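Local structure of basic helix-loop-helix, putative, expressed (Oryza sativa subsp. japonica, 5LW0) at residues S42-D47 with K213-A218. The protein binds ADP-ribose through its macrodomain, one part of a longer protein probably linked to ADP-ribosylation in DNA interstrand crosslink repair. Residues are numbered along the deposited sequence; the frame is centred on the assembly and turned at random.
Sequences SISTAD and KILHEA. With AR6 ([(2R,3S,4R,5R)-5-(6-aminopurin-9-yl)-3,4-dihydroxy-oxolan-2-yl]methyl [hydroxy-[[(2R,3S,4R,5S)-3,4,5-trihydroxyoxolan-2-yl]methoxy]phosphoryl] hydrogen phosphate), chain C; PO4 (phosphate ion), chain E.
Leu215 brings CD1 to 3.7 Å from O of the Ile43 peptide group, while a phosphate, probably a crystallisation additive, sits at the rim of the ring of the next helix residue, His216, where His216 NE2 donates to phosphate O3 at 2.7 Å, nearly straight at 166°. This is the macrodomain fold: the 42-47 loop leaves strand 37-40, grips the ADP-ribose with one side, and rests its other side on helix 208-230.

The packing turns on a single methyl. In Leu215, chi1 -174° carries CG out beside the carbonyl carbon, and the CD1 branch ends against the loop, where Ile43 CG2 lies 4.0 Å away and Ser44 OG 4.1 Å. Phe50 also touches Leu215, and Val191 of strand 187-192 lies against both Ile43 and Ala218. Ser44 OG is buried but satisfied by Pro194 O, and Ile43 N donates a hydrogen bond to Tyr219 OH, further along helix 208-230.

A type II turn from Ser42 to Thr45, spanned by the Ser42 OG and Thr45 OG1 hydrogen bond, sets Ser44 N on the diphosphate, and the residues just after it set Ala46 N and Asp47 N there. Ser44 N donates a clearly bent hydrogen bond to O2B at 2.7 Å, and Ala46 N donates one to O1B at 3.0 Å. Asp47 OD2 stands 2.7 Å from O4D of the distal ribose. Replacing Asp47 by alanine would probably open a gap beside that ribose and remove the weak, long pairing with Arg200. On the other phosphate, Asp47 N meets O1A at 2.9 Å with an N-H...O angle of 167°.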
loop_
_atom_site.group_PDB
_atom_site.type_symbol
_atom_site.label_atom_id
_atom_site.label_comp_id
_atom_site.label_asym_id
_atom_site.label_seq_id
_atom_site.Cartn_x
_atom_site.Cartn_y
_atom_site.Cartn_z
ATOM N N SER A 42 -5.371 -1.829 1.297
ATOM C CA SER A 42 -5.600 -1.779 2.718
ATOM C C SER A 42 -4.712 -2.807 3.421
ATOM O O SER A 42 -4.943 -4.007 3.357
ATOM C CB SER A 42 -7.031 -2.041 3.009
ATOM O OG SER A 42 -7.294 -2.084 4.411
ATOM N N ILE A 43 -3.698 -2.336 4.065
ATOM C CA ILE A 43 -2.769 -3.217 4.762
ATOM C C ILE A 43 -3.384 -3.915 5.949
ATOM O O ILE A 43 -4.146 -3.309 6.698
ATOM C CB ILE A 43 -1.568 -2.362 5.301
ATOM C CG1 ILE A 43 -0.887 -1.568 4.171
ATOM C CG2 ILE A 43 -0.563 -3.229 6.050
ATOM C CD1 ILE A 43 -0.388 -2.407 2.999
ATOM N N SER A 44 -3.151 -5.227 6.020
ATOM C CA SER A 44 -3.506 -6.090 7.203
ATOM C C SER A 44 -4.975 -6.534 7.243
ATOM O O SER A 44 -5.323 -7.293 8.106
ATOM C CB SER A 44 -3.140 -5.417 8.557
ATOM O OG SER A 44 -1.746 -5.341 8.733
ATOM N N THR A 45 -5.831 -6.060 6.331
ATOM C CA THR A 45 -7.264 -6.353 6.500
ATOM C C THR A 45 -7.815 -7.575 5.784
ATOM O O THR A 45 -8.994 -7.773 5.814
ATOM C CB THR A 45 -8.148 -5.157 6.153
ATOM O OG1 THR A 45 -7.890 -4.730 4.835
ATOM C CG2 THR A 45 -7.888 -4.029 7.072
ATOM N N ALA A 46 -6.996 -8.359 5.116
ATOM C CA ALA A 46 -7.536 -9.626 4.533
ATOM C C ALA A 46 -6.850 -10.820 5.192
ATOM O O ALA A 46 -7.266 -11.213 6.248
ATOM C CB ALA A 46 -7.423 -9.656 3.035
ATOM N N ASP A 47 -5.703 -11.244 4.658
ATOM C CA ASP A 47 -4.942 -12.370 5.266
ATOM C C ASP A 47 -4.603 -12.134 6.727
ATOM O O ASP A 47 -4.579 -13.089 7.548
ATOM C CB ASP A 47 -3.641 -12.674 4.440
ATOM C CG ASP A 47 -3.930 -13.252 3.012
ATOM O OD1 ASP A 47 -5.057 -13.758 2.783
ATOM O OD2 ASP A 47 -3.010 -13.189 2.105
ATOM N N LYS A 213 -1.223 0.861 16.900
ATOM C CA LYS A 213 0.059 1.583 16.796
ATOM C C LYS A 213 0.863 1.074 15.605
ATOM O O LYS A 213 1.402 1.882 14.828
ATOM C CB LYS A 213 0.843 1.430 18.110
ATOM C CG LYS A 213 2.238 2.054 18.116
ATOM C CD LYS A 213 2.904 1.718 19.473
ATOM C CE LYS A 213 4.385 1.849 19.438
ATOM N NZ LYS A 213 4.779 3.244 19.635
ATOM N N ILE A 214 0.960 -0.236 15.449
ATOM C CA ILE A 214 1.803 -0.805 14.394
ATOM C C ILE A 214 1.198 -0.503 13.007
ATOM O O ILE A 214 1.921 -0.235 12.056
ATOM C CB ILE A 214 2.005 -2.298 14.607
ATOM C CG1 ILE A 214 2.827 -2.530 15.896
ATOM C CG2 ILE A 214 2.715 -2.932 13.442
ATOM C CD1 ILE A 214 3.032 -3.971 16.214
ATOM N N LEU A 215 -0.131 -0.536 12.883
ATOM C CA LEU A 215 -0.728 -0.215 11.561
ATOM C C LEU A 215 -0.523 1.270 11.244
ATOM O O LEU A 215 -0.198 1.610 10.099
ATOM C CB LEU A 215 -2.197 -0.593 11.528
ATOM C CG LEU A 215 -2.879 -0.432 10.150
ATOM C CD1 LEU A 215 -2.291 -1.340 9.158
ATOM C CD2 LEU A 215 -4.357 -0.652 10.270
ATOM N N HIS A 216 -0.686 2.163 12.240
ATOM C CA HIS A 216 -0.344 3.606 12.078
ATOM C C HIS A 216 1.079 3.721 11.569
ATOM O O HIS A 216 1.359 4.452 10.617
ATOM C CB HIS A 216 -0.449 4.367 13.415
ATOM C CG HIS A 216 -1.771 5.016 13.660
ATOM N ND1 HIS A 216 -2.157 6.156 13.001
ATOM C CD2 HIS A 216 -2.759 4.753 14.584
ATOM C CE1 HIS A 216 -3.366 6.521 13.431
ATOM N NE2 HIS A 216 -3.752 5.681 14.384
ATOM N N GLU A 217 2.008 3.046 12.257
ATOM C CA GLU A 217 3.434 3.080 11.868
ATOM C C GLU A 217 3.673 2.566 10.438
ATOM O O GLU A 217 4.491 3.135 9.736
ATOM C CB GLU A 217 4.299 2.265 12.877
ATOM C CG GLU A 217 4.440 2.927 14.220
ATOM C CD GLU A 217 5.157 2.029 15.259
ATOM O OE1 GLU A 217 5.013 0.793 15.201
ATOM O OE2 GLU A 217 5.787 2.576 16.182
ATOM N N ALA A 218 2.987 1.501 10.049
ATOM C CA ALA A 218 3.112 0.938 8.688
ATOM C C ALA A 218 2.703 1.968 7.663
ATOM O O ALA A 218 3.422 2.219 6.682
ATOM C CB ALA A 218 2.259 -0.320 8.523
HETATM N N1 AR6 C . -5.397 -5.280 -6.269
HETATM C C2 AR6 C . -5.877 -4.483 -5.291
HETATM N N3 AR6 C . -6.174 -4.900 -4.075
HETATM C C4 AR6 C . -6.002 -6.214 -3.732
HETATM C C5 AR6 C . -5.467 -7.142 -4.681
HETATM C C6 AR6 C . -5.150 -6.610 -6.018
HETATM N N6 AR6 C . -4.643 -7.356 -6.969
HETATM N N7 AR6 C . -5.397 -8.400 -4.037
HETATM C C8 AR6 C . -5.812 -8.200 -2.766
HETATM N N9 AR6 C . -6.172 -6.880 -2.566
HETATM P PA AR6 C . -3.735 -8.961 1.750
HETATM P PB AR6 C . -2.667 -8.447 4.483
HETATM C "C1'" AR6 C . -6.566 -6.221 -1.339
HETATM O O1A AR6 C . -4.370 -10.251 2.311
HETATM O O1B AR6 C . -4.007 -8.645 5.149
HETATM C C1D AR6 C . 0.041 -11.735 1.736
HETATM O O1D AR6 C . -0.113 -12.803 0.825
HETATM C "C2'" AR6 C . -7.432 -6.999 -0.357
HETATM O "O2'" AR6 C . -8.825 -7.101 -0.783
HETATM O O2A AR6 C . -2.991 -9.006 0.470
HETATM O O2B AR6 C . -1.768 -7.333 4.930
HETATM C C2D AR6 C . 1.496 -11.743 2.291
HETATM O O2D AR6 C . 2.235 -12.953 1.849
HETATM C "C3'" AR6 C . -7.189 -6.223 0.914
HETATM O "O3'" AR6 C . -8.073 -5.074 1.025
HETATM O O3A AR6 C . -2.767 -8.289 2.875
HETATM C C3D AR6 C . 1.347 -11.681 3.786
HETATM O O3D AR6 C . 1.686 -13.010 4.275
HETATM C "C4'" AR6 C . -5.731 -5.745 0.774
HETATM O "O4'" AR6 C . -5.356 -5.973 -0.565
HETATM C C4D AR6 C . -0.146 -11.359 4.035
HETATM O O4D AR6 C . -0.894 -11.768 2.866
HETATM C "C5'" AR6 C . -4.764 -6.462 1.682
HETATM O "O5'" AR6 C . -4.972 -7.887 1.661
HETATM C C5D AR6 C . -0.466 -9.880 4.224
HETATM O O5D AR6 C . -1.848 -9.831 4.644
HETATM P P PO4 E . -6.736 6.777 15.520
HETATM O O1 PO4 E . -8.229 6.508 15.719
HETATM O O2 PO4 E . -6.283 7.992 16.328
HETATM O O3 PO4 E . -5.920 5.569 16.010
HETATM O O4 PO4 E . -6.485 7.071 14.016
#